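Local structure of erythrocyte membrane protein 1 (Plasmodium falciparum, 2XU0) at residues D116-R119 / G120-N123; V309-F312 / L313-F316; S399-I402 / Q403-K406. The protein probably binds host-cell surface receptors from the surface of infected red cells, this chain being its N-terminal segment and first Duffy-binding-like domain, the part involved in rosetting. The protein carries 10 engineered substitutions. One frame throughout, in Å; residues are numbered along the deposited sequence.

Contact 1: D116-R119 / G120-N123; sequences DKIR and GNEN. With MG (magnesium ion), chain C.
A type II beta turn from I118 to N121, in the loop between helices 78-81 and 133-136, presents two carbonyl oxygens to a magnesium ion. The turn is closed by N121 N donating to I118 O, 3.1 Å away, from above the carbonyl plane. That same carbonyl oxygen lies 2.4 Å from the magnesium, and N121 O binds the ion at an equal distance; S115 O and three waters complete six ligands. G120 takes the third place of the turn with phi +97°, where a side chain would be jammed against R119 O, so glycine suits it. Its N gives its hydrogen to water 4, a magnesium ligand that donates in turn to E122 OE2 at 2.7 Å. E122 OE1 accepts from water 5, so this carboxylate serves the ion through its water shell; the third water, water 2, donates to D116 O. I118 CG2 packs against N121 CG at 3.4 Å. With CG anti to its carbonyl carbon (chi1 -78°), the N121 amide lies beside the isoleucine, where ND2 reaches N114 O and OD1 takes hydrogens from A129 N and water 3. R119 sends its guanidinium to D215. Since every direct protein ligand is a backbone oxygen, the site appears to rest largely on the shape of the loop; E122, acting here through waters, would probably offset part of the ion's charge.

Contact 2: V309-F312 / L313-F316; sequences VPQF and LRWF
R314 turns back beneath the start of its own helix and gives a hydrogen bond from NH1 to V309 O, 2.8 Å away, almost in line with the carbonyl but bent at the hydrogen. A bend at chi3 (-41°) brings the guanidinium round to this oxygen, which lies somewhat out of its plane, while Q311 CA covers one of its faces. Its charge is matched by D201 and D198 of helix 186-204. Q311 is held from outside as well: OE1 accepts from M208 N, and NE2 donates to D207 and D198. D198 OD1 also receives W315 NE1, so one carboxylate oxygen of D198 gathers an arginine, an amide and an indole, a concentration of donors that should favour its ionised form.

The backbone follows with R314 N to P310 O, W315 N to Q311 O at 2.8 Å and F316 N to F312 O at 3.0 Å. P310 suits the N-cap position because its ring fixes phi (-48°), and its carbonyl takes R314 N.

Q311 extends from a CG anti to its N and lies across the indole of W315. Its CG makes a CH-pi contact 3.7 Å from the centroid of the five-membered ring, and its amide lies over the CZ2 rim, the planes 27° apart. On another side of the helix, L313 CD1 meets P310 CG at 4.0 Å and CD2 meets F312 CD2, and L313 packs on F417, Y418 and L421 of helix 415-423. F312 and F316 run side by side, F312 CZ to F316 CD2 3.7 Å, their rings oblique and packed toward helix 371-407. This is the first turn of the long helix 311-338, with proline at the N-cap position, buried near the centre of the helical Duffy-binding-like fold.

Contact 3: S399-I402 / Q403-K406; sequences SMEI and QKWK. With PRO (proline), chain B.
A free proline molecule rests against M400, an unusual companion for one turn of a helix: the SD atom is in van der Waals contact with the ligand's carboxylate O at 3.6 Å, and CG touches its ring at CD, 3.7 Å away. The methionine reaches it with CG anti to its own carbonyl carbon (chi1 -71°), then bends at chi3; the flexibility of this unbranched chain probably suits it to follow the ligand's outline. N126 and G127, close in sequence to the magnesium loop, hydrogen-bond the proline from their backbone N atoms.

Round the helix from M400, E401 and K404 run side by side and form a salt bridge, OE1 to NZ 3.0 Å. The ammonium comes from above the carboxylate plane, 42° out of it; a bend at chi3 of K404 (75°) turns NZ back to OE1. S399 OG and Q403 OE1 share water 6, which donates to the amide oxygen at 2.7 Å.

The side facing helix 415-423 is largely apolar. E401, I402 and W405 all pack on Y418, with a polar exception where the indole NE1 donates to E419; I402 O lies at the indole edge. Backbone bonds such as Q403 N to S399 O, 2.8 Å, keep the turn regular. The pattern is that of a broadly amphipathic helix near its C-terminal end, here the long helix 371-407 lying against helix 415-423 in the C-terminal subdomain of a Duffy-binding-like domain.

Overall arrangement
Contact 2 is the core of the three, its centre about 8 Å from the centre of the chain, while contact 1 is partly buried and contact 3 lies at the surface. Contact 2 touches both others: W315 CZ3 meets I118 CD1 at 4.2 Å, and F312 CD2 meets E401 CG at 4.0 Å, on the helix 371-407 that carries contact 3. Contacts 1 and 3 do not touch, yet residues following the magnesium loop share the proline with M400. Contacts 2 and 3 both lean on Y418 of helix 415-423. Metal and water shape contact 1, aspartates pair with an arginine among aromatic rings in contact 2, and contact 3 has a partly exposed salt bridge and a water bridge.

Contact 1: D116-R119 / G120-N123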
ATOM      1  N   ASP A 116     -16.349  10.111  -5.288  1.00 41.53           N
ATOM      2  CA  ASP A 116     -16.960  10.678  -4.074  1.00 41.54           C
ATOM      3  C   ASP A 116     -16.094  10.554  -2.798  1.00 43.05           C
ATOM      4  O   ASP A 116     -16.015  11.507  -2.009  1.00 40.72           O
ATOM      5  CB  ASP A 116     -18.395  10.155  -3.848  1.00 43.84           C
ATOM      6  CG  ASP A 116     -19.344  10.233  -5.042  1.00 53.04           C
ATOM      7  OD1 ASP A 116     -19.176  11.148  -5.887  1.00 49.92           O
ATOM      8  OD2 ASP A 116     -20.237   9.363  -5.148  1.00 63.98           O
ATOM      9  N   LYS A 117     -15.405   9.410  -2.643  1.00 38.11           N
ATOM     10  CA  LYS A 117     -14.576   9.147  -1.459  1.00 37.57           C
ATOM     11  C   LYS A 117     -13.074   9.530  -1.608  1.00 38.92           C
ATOM     12  O   LYS A 117     -12.280   9.263  -0.699  1.00 38.60           O
ATOM     13  CB  LYS A 117     -14.754   7.694  -0.978  1.00 39.92           C
ATOM     14  CG  LYS A 117     -16.194   7.297  -0.671  1.00 44.48           C
ATOM     15  CD  LYS A 117     -16.230   6.061   0.218  1.00 55.87           C
ATOM     16  CE  LYS A 117     -17.615   5.780   0.764  1.00 64.19           C
ATOM     17  NZ  LYS A 117     -18.424   4.975  -0.187  1.00 81.14           N
ATOM     18  N   ILE A 118     -12.686  10.137  -2.738  1.00 32.07           N
ATOM     19  CA  ILE A 118     -11.285  10.531  -2.919  1.00 31.23           C
ATOM     20  C   ILE A 118     -11.192  11.951  -3.378  1.00 35.65           C
ATOM     21  O   ILE A 118     -11.675  12.264  -4.465  1.00 35.09           O
ATOM     22  CB  ILE A 118     -10.423   9.546  -3.799  1.00 33.41           C
ATOM     23  CG1 ILE A 118     -10.152   8.226  -3.029  1.00 33.84           C
ATOM     24  CG2 ILE A 118      -9.040  10.203  -4.206  1.00 31.71           C
ATOM     25  CD1 ILE A 118      -9.569   7.152  -3.771  1.00 37.55           C
ATOM     26  N   ARG A 119     -10.499  12.791  -2.584  1.00 33.15           N
ATOM     27  CA  ARG A 119     -10.234  14.205  -2.888  1.00 33.77           C
ATOM     28  C   ARG A 119      -9.303  14.258  -4.077  1.00 37.87           C
ATOM     29  O   ARG A 119      -8.273  13.586  -4.088  1.00 37.01           O
ATOM     30  CB  ARG A 119      -9.589  14.938  -1.681  1.00 35.37           C
ATOM     31  CG  ARG A 119     -10.173  14.577  -0.312  1.00 52.60           C
ATOM     32  CD  ARG A 119      -9.330  15.103   0.854  1.00 62.72           C
ATOM     33  NE  ARG A 119     -10.083  15.074   2.110  1.00 66.14           N
ATOM     34  CZ  ARG A 119     -10.064  14.061   2.964  1.00 77.59           C
ATOM     35  NH1 ARG A 119      -9.308  13.002   2.727  1.00 80.19           N
ATOM     36  NH2 ARG A 119     -10.795  14.103   4.069  1.00 53.57           N
ATOM     37  N   GLY A 120      -9.681  15.012  -5.099  1.00 36.86           N
ATOM     38  CA  GLY A 120      -8.875  15.071  -6.307  1.00 36.68           C
ATOM     39  C   GLY A 120      -9.395  14.122  -7.373  1.00 41.63           C
ATOM     40  O   GLY A 120      -9.126  14.334  -8.557  1.00 42.81           O
ATOM     41  N   ASN A 121     -10.124  13.048  -6.985  1.00 36.38           N
ATOM     42  CA  ASN A 121     -10.730  12.201  -8.017  1.00 36.64           C
ATOM     43  C   ASN A 121     -12.061  12.877  -8.388  1.00 41.29           C
ATOM     44  O   ASN A 121     -12.785  13.338  -7.501  1.00 38.55           O
ATOM     45  CB  ASN A 121     -10.977  10.761  -7.545  1.00 34.44           C
ATOM     46  CG  ASN A 121      -9.764   9.861  -7.504  1.00 35.17           C
ATOM     47  OD1 ASN A 121      -8.605  10.285  -7.682  1.00 29.89           O
ATOM     48  ND2 ASN A 121     -10.004   8.612  -7.131  1.00 25.30           N
ATOM     49  N   GLU A 122     -12.335  12.998  -9.687  1.00 39.85           N
ATOM     50  CA  GLU A 122     -13.572  13.609 -10.181  1.00 39.16           C
ATOM     51  C   GLU A 122     -14.165  12.739 -11.262  1.00 42.28           C
ATOM     52  O   GLU A 122     -13.442  11.985 -11.912  1.00 41.15           O
ATOM     53  CB  GLU A 122     -13.301  15.016 -10.727  1.00 40.90           C
ATOM     54  CG  GLU A 122     -12.888  16.077  -9.699  1.00 49.22           C
ATOM     55  CD  GLU A 122     -13.730  16.270  -8.447  1.00 70.87           C
ATOM     56  OE1 GLU A 122     -14.961  16.019  -8.482  1.00 50.16           O
ATOM     57  OE2 GLU A 122     -13.146  16.702  -7.425  1.00 63.09           O
ATOM     58  N   ASN A 123     -15.484  12.819 -11.458  1.00 39.66           N
ATOM     59  CA  ASN A 123     -16.164  12.055 -12.511  1.00 39.01           C
ATOM     60  C   ASN A 123     -15.712  12.507 -13.895  1.00 41.93           C
ATOM     61  O   ASN A 123     -15.694  11.683 -14.798  1.00 43.33           O
ATOM     62  CB  ASN A 123     -17.690  12.200 -12.401  1.00 39.40           C
ATOM     63  CG  ASN A 123     -18.310  11.505 -11.213  1.00 53.50           C
ATOM     64  OD1 ASN A 123     -19.168  12.059 -10.527  1.00 56.12           O
ATOM     65  ND2 ASN A 123     -17.911  10.273 -10.943  1.00 45.34           N
TER
HETATM   66 MG    MG C1488     -13.552  13.545  -5.282  1.00 48.90          MG
HETATM   67  O   HOH W   1     -20.742  11.036  -8.460  1.00 58.76           O
HETATM   68  O   HOH W   2     -14.280  13.724  -2.946  1.00 49.63           O
HETATM   69  O   HOH W   3      -6.971  12.143  -6.218  1.00 46.11           O
HETATM   70  O   HOH W   4     -12.504  15.687  -5.011  1.00 37.33           O
HETATM   71  O   HOH W   5     -15.670  14.482  -6.074  1.00 45.37           O

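Contact 2: V309-F312 / L313-F316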
ATOM      1  N   VAL A 309       6.648  10.225   1.658  1.00 26.56           N
ATOM      2  CA  VAL A 309       6.414   9.845   0.253  1.00 27.26           C
ATOM      3  C   VAL A 309       4.992  10.275  -0.123  1.00 29.81           C
ATOM      4  O   VAL A 309       4.067   9.900   0.606  1.00 30.31           O
ATOM      5  CB  VAL A 309       6.640   8.312  -0.023  1.00 29.82           C
ATOM      6  CG1 VAL A 309       6.294   7.941  -1.478  1.00 29.41           C
ATOM      7  CG2 VAL A 309       8.069   7.895   0.316  1.00 29.13           C
ATOM      8  N   PRO A 310       4.765  11.021  -1.247  1.00 24.83           N
ATOM      9  CA  PRO A 310       3.383  11.346  -1.626  1.00 23.44           C
ATOM     10  C   PRO A 310       2.479  10.121  -1.581  1.00 25.41           C
ATOM     11  O   PRO A 310       2.833   9.043  -2.070  1.00 24.85           O
ATOM     12  CB  PRO A 310       3.517  11.914  -3.056  1.00 25.22           C
ATOM     13  CG  PRO A 310       4.905  12.472  -3.101  1.00 29.12           C
ATOM     14  CD  PRO A 310       5.732  11.556  -2.231  1.00 24.49           C
ATOM     15  N   GLN A 311       1.304  10.302  -1.000  1.00 23.55           N
ATOM     16  CA  GLN A 311       0.297   9.255  -0.790  1.00 25.68           C
ATOM     17  C   GLN A 311      -0.095   8.476  -2.049  1.00 30.16           C
ATOM     18  O   GLN A 311      -0.181   7.246  -1.998  1.00 30.15           O
ATOM     19  CB  GLN A 311      -0.924   9.826  -0.055  1.00 27.86           C
ATOM     20  CG  GLN A 311      -1.978   8.770   0.304  1.00 27.85           C
ATOM     21  CD  GLN A 311      -3.031   9.299   1.194  1.00 32.97           C
ATOM     22  OE1 GLN A 311      -3.809  10.186   0.819  1.00 29.53           O
ATOM     23  NE2 GLN A 311      -3.152   8.682   2.370  1.00 33.10           N
ATOM     24  N   PHE A 312      -0.324   9.184  -3.175  1.00 27.39           N
ATOM     25  CA  PHE A 312      -0.674   8.557  -4.445  1.00 26.37           C
ATOM     26  C   PHE A 312       0.415   7.538  -4.862  1.00 27.17           C
ATOM     27  O   PHE A 312       0.091   6.458  -5.333  1.00 28.05           O
ATOM     28  CB  PHE A 312      -0.894   9.631  -5.562  1.00 28.71           C
ATOM     29  CG  PHE A 312      -0.860   8.993  -6.937  1.00 29.40           C
ATOM     30  CD1 PHE A 312      -1.901   8.172  -7.366  1.00 30.78           C
ATOM     31  CD2 PHE A 312       0.272   9.103  -7.745  1.00 30.40           C
ATOM     32  CE1 PHE A 312      -1.799   7.449  -8.560  1.00 30.63           C
ATOM     33  CE2 PHE A 312       0.356   8.405  -8.954  1.00 32.90           C
ATOM     34  CZ  PHE A 312      -0.690   7.595  -9.363  1.00 30.18           C
ATOM     35  N   LEU A 313       1.699   7.906  -4.732  1.00 23.83           N
ATOM     36  CA  LEU A 313       2.813   7.012  -5.083  1.00 24.51           C
ATOM     37  C   LEU A 313       2.855   5.764  -4.174  1.00 29.26           C
ATOM     38  O   LEU A 313       3.125   4.653  -4.645  1.00 29.29           O
ATOM     39  CB  LEU A 313       4.164   7.782  -5.035  1.00 24.16           C
ATOM     40  CG  LEU A 313       4.278   8.927  -6.053  1.00 27.58           C
ATOM     41  CD1 LEU A 313       5.566   9.702  -5.866  1.00 26.34           C
ATOM     42  CD2 LEU A 313       4.086   8.417  -7.520  1.00 24.28           C
ATOM     43  N   ARG A 314       2.598   5.956  -2.888  1.00 25.59           N
ATOM     44  CA  ARG A 314       2.534   4.865  -1.908  1.00 26.07           C
ATOM     45  C   ARG A 314       1.373   3.945  -2.256  1.00 29.46           C
ATOM     46  O   ARG A 314       1.550   2.753  -2.228  1.00 30.41           O
ATOM     47  CB  ARG A 314       2.268   5.412  -0.510  1.00 23.89           C
ATOM     48  CG  ARG A 314       3.382   6.266   0.054  1.00 26.92           C
ATOM     49  CD  ARG A 314       3.201   6.457   1.540  1.00 27.39           C
ATOM     50  NE  ARG A 314       1.815   6.695   1.982  1.00 27.65           N
ATOM     51  CZ  ARG A 314       1.363   7.848   2.460  1.00 30.15           C
ATOM     52  NH1 ARG A 314       2.126   8.929   2.442  1.00 26.81           N
ATOM     53  NH2 ARG A 314       0.119   7.945   2.895  1.00 26.29           N
ATOM     54  N   TRP A 315       0.196   4.502  -2.603  1.00 25.35           N
ATOM     55  CA  TRP A 315      -0.966   3.680  -2.935  1.00 26.26           C
ATOM     56  C   TRP A 315      -0.807   2.886  -4.205  1.00 28.68           C
ATOM     57  O   TRP A 315      -1.268   1.752  -4.259  1.00 26.67           O
ATOM     58  CB  TRP A 315      -2.250   4.516  -2.998  1.00 25.26           C
ATOM     59  CG  TRP A 315      -2.732   5.077  -1.682  1.00 26.18           C
ATOM     60  CD1 TRP A 315      -2.274   4.779  -0.424  1.00 28.54           C
ATOM     61  CD2 TRP A 315      -3.918   5.875  -1.503  1.00 25.78           C
ATOM     62  NE1 TRP A 315      -3.049   5.430   0.523  1.00 28.38           N
ATOM     63  CE2 TRP A 315      -4.083   6.079  -0.112  1.00 29.83           C
ATOM     64  CE3 TRP A 315      -4.855   6.440  -2.390  1.00 26.51           C
ATOM     65  CZ2 TRP A 315      -5.130   6.871   0.410  1.00 29.27           C
ATOM     66  CZ3 TRP A 315      -5.869   7.249  -1.876  1.00 27.70           C
ATOM     67  CH2 TRP A 315      -5.993   7.466  -0.496  1.00 28.26           C
ATOM     68  N   PHE A 316      -0.152   3.473  -5.225  1.00 25.78           N
ATOM     69  CA  PHE A 316       0.074   2.812  -6.492  1.00 24.83           C
ATOM     70  C   PHE A 316       1.112   1.687  -6.280  1.00 26.39           C
ATOM     71  O   PHE A 316       0.977   0.624  -6.872  1.00 26.24           O
ATOM     72  CB  PHE A 316       0.548   3.875  -7.532  1.00 26.57           C
ATOM     73  CG  PHE A 316       0.532   3.517  -9.003  1.00 26.95           C
ATOM     74  CD1 PHE A 316      -0.006   2.304  -9.444  1.00 28.41           C
ATOM     75  CD2 PHE A 316       1.083   4.382  -9.954  1.00 26.33           C
ATOM     76  CE1 PHE A 316      -0.021   1.975 -10.811  1.00 28.02           C
ATOM     77  CE2 PHE A 316       1.098   4.039 -11.313  1.00 28.07           C
ATOM     78  CZ  PHE A 316       0.526   2.853 -11.738  1.00 26.90           C
TER

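Contact 3: S399-I402 / Q403-K406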
ATOM      1  N   SER A 399       0.964  10.501 -14.582  1.00 32.16           N
ATOM      2  CA  SER A 399       1.282  11.509 -15.589  1.00 31.91           C
ATOM      3  C   SER A 399       0.811  12.916 -15.120  1.00 33.41           C
ATOM      4  O   SER A 399       1.579  13.869 -15.171  1.00 33.91           O
ATOM      5  CB  SER A 399       0.627  11.117 -16.911  1.00 36.05           C
ATOM      6  OG  SER A 399       0.868  12.102 -17.900  1.00 47.45           O
ATOM      7  N   MET A 400      -0.418  13.009 -14.608  1.00 29.29           N
ATOM      8  CA  MET A 400      -1.025  14.226 -14.088  1.00 30.53           C
ATOM      9  C   MET A 400      -0.236  14.818 -12.911  1.00 38.80           C
ATOM     10  O   MET A 400      -0.047  16.023 -12.893  1.00 38.33           O
ATOM     11  CB  MET A 400      -2.475  13.971 -13.678  1.00 33.01           C
ATOM     12  CG  MET A 400      -3.399  13.758 -14.874  1.00 37.14           C
ATOM     13  SD  MET A 400      -4.956  12.991 -14.393  1.00 40.41           S
ATOM     14  CE  MET A 400      -5.786  14.393 -13.628  1.00 37.09           C
ATOM     15  N   GLU A 401       0.241  13.968 -11.945  1.00 36.25           N
ATOM     16  CA  GLU A 401       1.053  14.421 -10.804  1.00 35.43           C
ATOM     17  C   GLU A 401       2.392  14.976 -11.285  1.00 39.91           C
ATOM     18  O   GLU A 401       2.807  16.029 -10.816  1.00 39.91           O
ATOM     19  CB  GLU A 401       1.227  13.310  -9.729  1.00 35.71           C
ATOM     20  CG  GLU A 401      -0.076  12.920  -9.046  1.00 34.08           C
ATOM     21  CD  GLU A 401      -0.775  14.065  -8.328  1.00 51.81           C
ATOM     22  OE1 GLU A 401      -0.430  14.329  -7.157  1.00 48.09           O
ATOM     23  OE2 GLU A 401      -1.653  14.712  -8.938  1.00 49.60           O
ATOM     24  N   ILE A 402       3.038  14.289 -12.242  1.00 37.97           N
ATOM     25  CA  ILE A 402       4.289  14.712 -12.869  1.00 40.54           C
ATOM     26  C   ILE A 402       4.080  16.072 -13.611  1.00 49.27           C
ATOM     27  O   ILE A 402       4.906  16.978 -13.457  1.00 50.17           O
ATOM     28  CB  ILE A 402       4.830  13.585 -13.806  1.00 44.26           C
ATOM     29  CG1 ILE A 402       5.468  12.416 -13.022  1.00 43.64           C
ATOM     30  CG2 ILE A 402       5.789  14.127 -14.892  1.00 47.28           C
ATOM     31  CD1 ILE A 402       6.773  12.724 -12.184  1.00 48.06           C
ATOM     32  N   GLN A 403       2.972  16.201 -14.388  1.00 46.97           N
ATOM     33  CA  GLN A 403       2.608  17.421 -15.153  1.00 47.76           C
ATOM     34  C   GLN A 403       2.301  18.596 -14.236  1.00 52.92           C
ATOM     35  O   GLN A 403       2.656  19.738 -14.556  1.00 52.45           O
ATOM     36  CB  GLN A 403       1.413  17.183 -16.108  1.00 48.85           C
ATOM     37  CG  GLN A 403       1.715  16.293 -17.324  1.00 61.87           C
ATOM     38  CD  GLN A 403       2.958  16.697 -18.081  1.00 82.81           C
ATOM     39  OE1 GLN A 403       3.908  15.920 -18.201  1.00 79.36           O
ATOM     40  NE2 GLN A 403       2.999  17.931 -18.571  1.00 73.46           N
ATOM     41  N   LYS A 404       1.638  18.314 -13.100  1.00 49.57           N
ATOM     42  CA  LYS A 404       1.326  19.305 -12.082  1.00 51.08           C
ATOM     43  C   LYS A 404       2.664  19.892 -11.579  1.00 60.91           C
ATOM     44  O   LYS A 404       2.774  21.105 -11.465  1.00 61.56           O
ATOM     45  CB  LYS A 404       0.526  18.649 -10.947  1.00 53.15           C
ATOM     46  CG  LYS A 404       0.339  19.514  -9.711  1.00 70.92           C
ATOM     47  CD  LYS A 404      -0.294  18.744  -8.565  1.00 83.74           C
ATOM     48  CE  LYS A 404       0.665  17.785  -7.899  1.00 99.27           C
ATOM     49  NZ  LYS A 404       0.075  17.236  -6.663  1.00104.93           N
ATOM     50  N   TRP A 405       3.697  19.039 -11.374  1.00 60.66           N
ATOM     51  CA  TRP A 405       5.017  19.474 -10.921  1.00 62.63           C
ATOM     52  C   TRP A 405       5.702  20.404 -11.921  1.00 67.45           C
ATOM     53  O   TRP A 405       6.258  21.427 -11.514  1.00 67.15           O
ATOM     54  CB  TRP A 405       5.929  18.274 -10.578  1.00 62.50           C
ATOM     55  CG  TRP A 405       7.345  18.695 -10.322  1.00 64.40           C
ATOM     56  CD1 TRP A 405       7.817  19.344  -9.217  1.00 67.42           C
ATOM     57  CD2 TRP A 405       8.427  18.658 -11.261  1.00 64.65           C
ATOM     58  NE1 TRP A 405       9.135  19.690  -9.400  1.00 67.23           N
ATOM     59  CE2 TRP A 405       9.531  19.296 -10.653  1.00 68.90           C
ATOM     60  CE3 TRP A 405       8.563  18.170 -12.571  1.00 66.31           C
ATOM     61  CZ2 TRP A 405      10.766  19.433 -11.299  1.00 68.64           C
ATOM     62  CZ3 TRP A 405       9.783  18.312 -13.213  1.00 68.14           C
ATOM     63  CH2 TRP A 405      10.868  18.937 -12.579  1.00 68.87           C
ATOM     64  N   LYS A 406       5.696  20.019 -13.214  1.00 64.66           N
ATOM     65  CA  LYS A 406       6.314  20.765 -14.309  1.00 65.27           C
ATOM     66  C   LYS A 406       5.699  22.154 -14.471  1.00 71.20           C
ATOM     67  O   LYS A 406       6.435  23.135 -14.607  1.00 70.39           O
ATOM     68  CB  LYS A 406       6.197  19.976 -15.626  1.00 67.17           C
ATOM     69  CG  LYS A 406       7.396  19.090 -15.918  1.00 80.11           C
ATOM     70  CD  LYS A 406       7.034  17.916 -16.824  1.00 89.03           C
ATOM     71  CE  LYS A 406       8.249  17.235 -17.419  1.00101.57           C
ATOM     72  NZ  LYS A 406       9.069  16.519 -16.401  1.00110.51           N
TER
HETATM   73  N   PRO B1493      -6.705  14.230 -17.791  1.00 41.47           N
HETATM   74  CA  PRO B1493      -7.448  13.196 -18.535  1.00 39.80           C
HETATM   75  C   PRO B1493      -8.194  12.250 -17.593  1.00 34.08           C
HETATM   76  O   PRO B1493      -7.722  12.062 -16.435  1.00 34.51           O
HETATM   77  CB  PRO B1493      -6.345  12.457 -19.327  1.00 41.76           C
HETATM   78  CG  PRO B1493      -5.048  12.773 -18.611  1.00 46.32           C
HETATM   79  CD  PRO B1493      -5.243  14.140 -18.012  1.00 42.94           C
HETATM   80  OXT PRO B1493      -9.216  11.662 -18.024  1.00 46.24           O
HETATM   81  O   HOH W   6       3.870  13.299 -17.779  1.00 55.62           O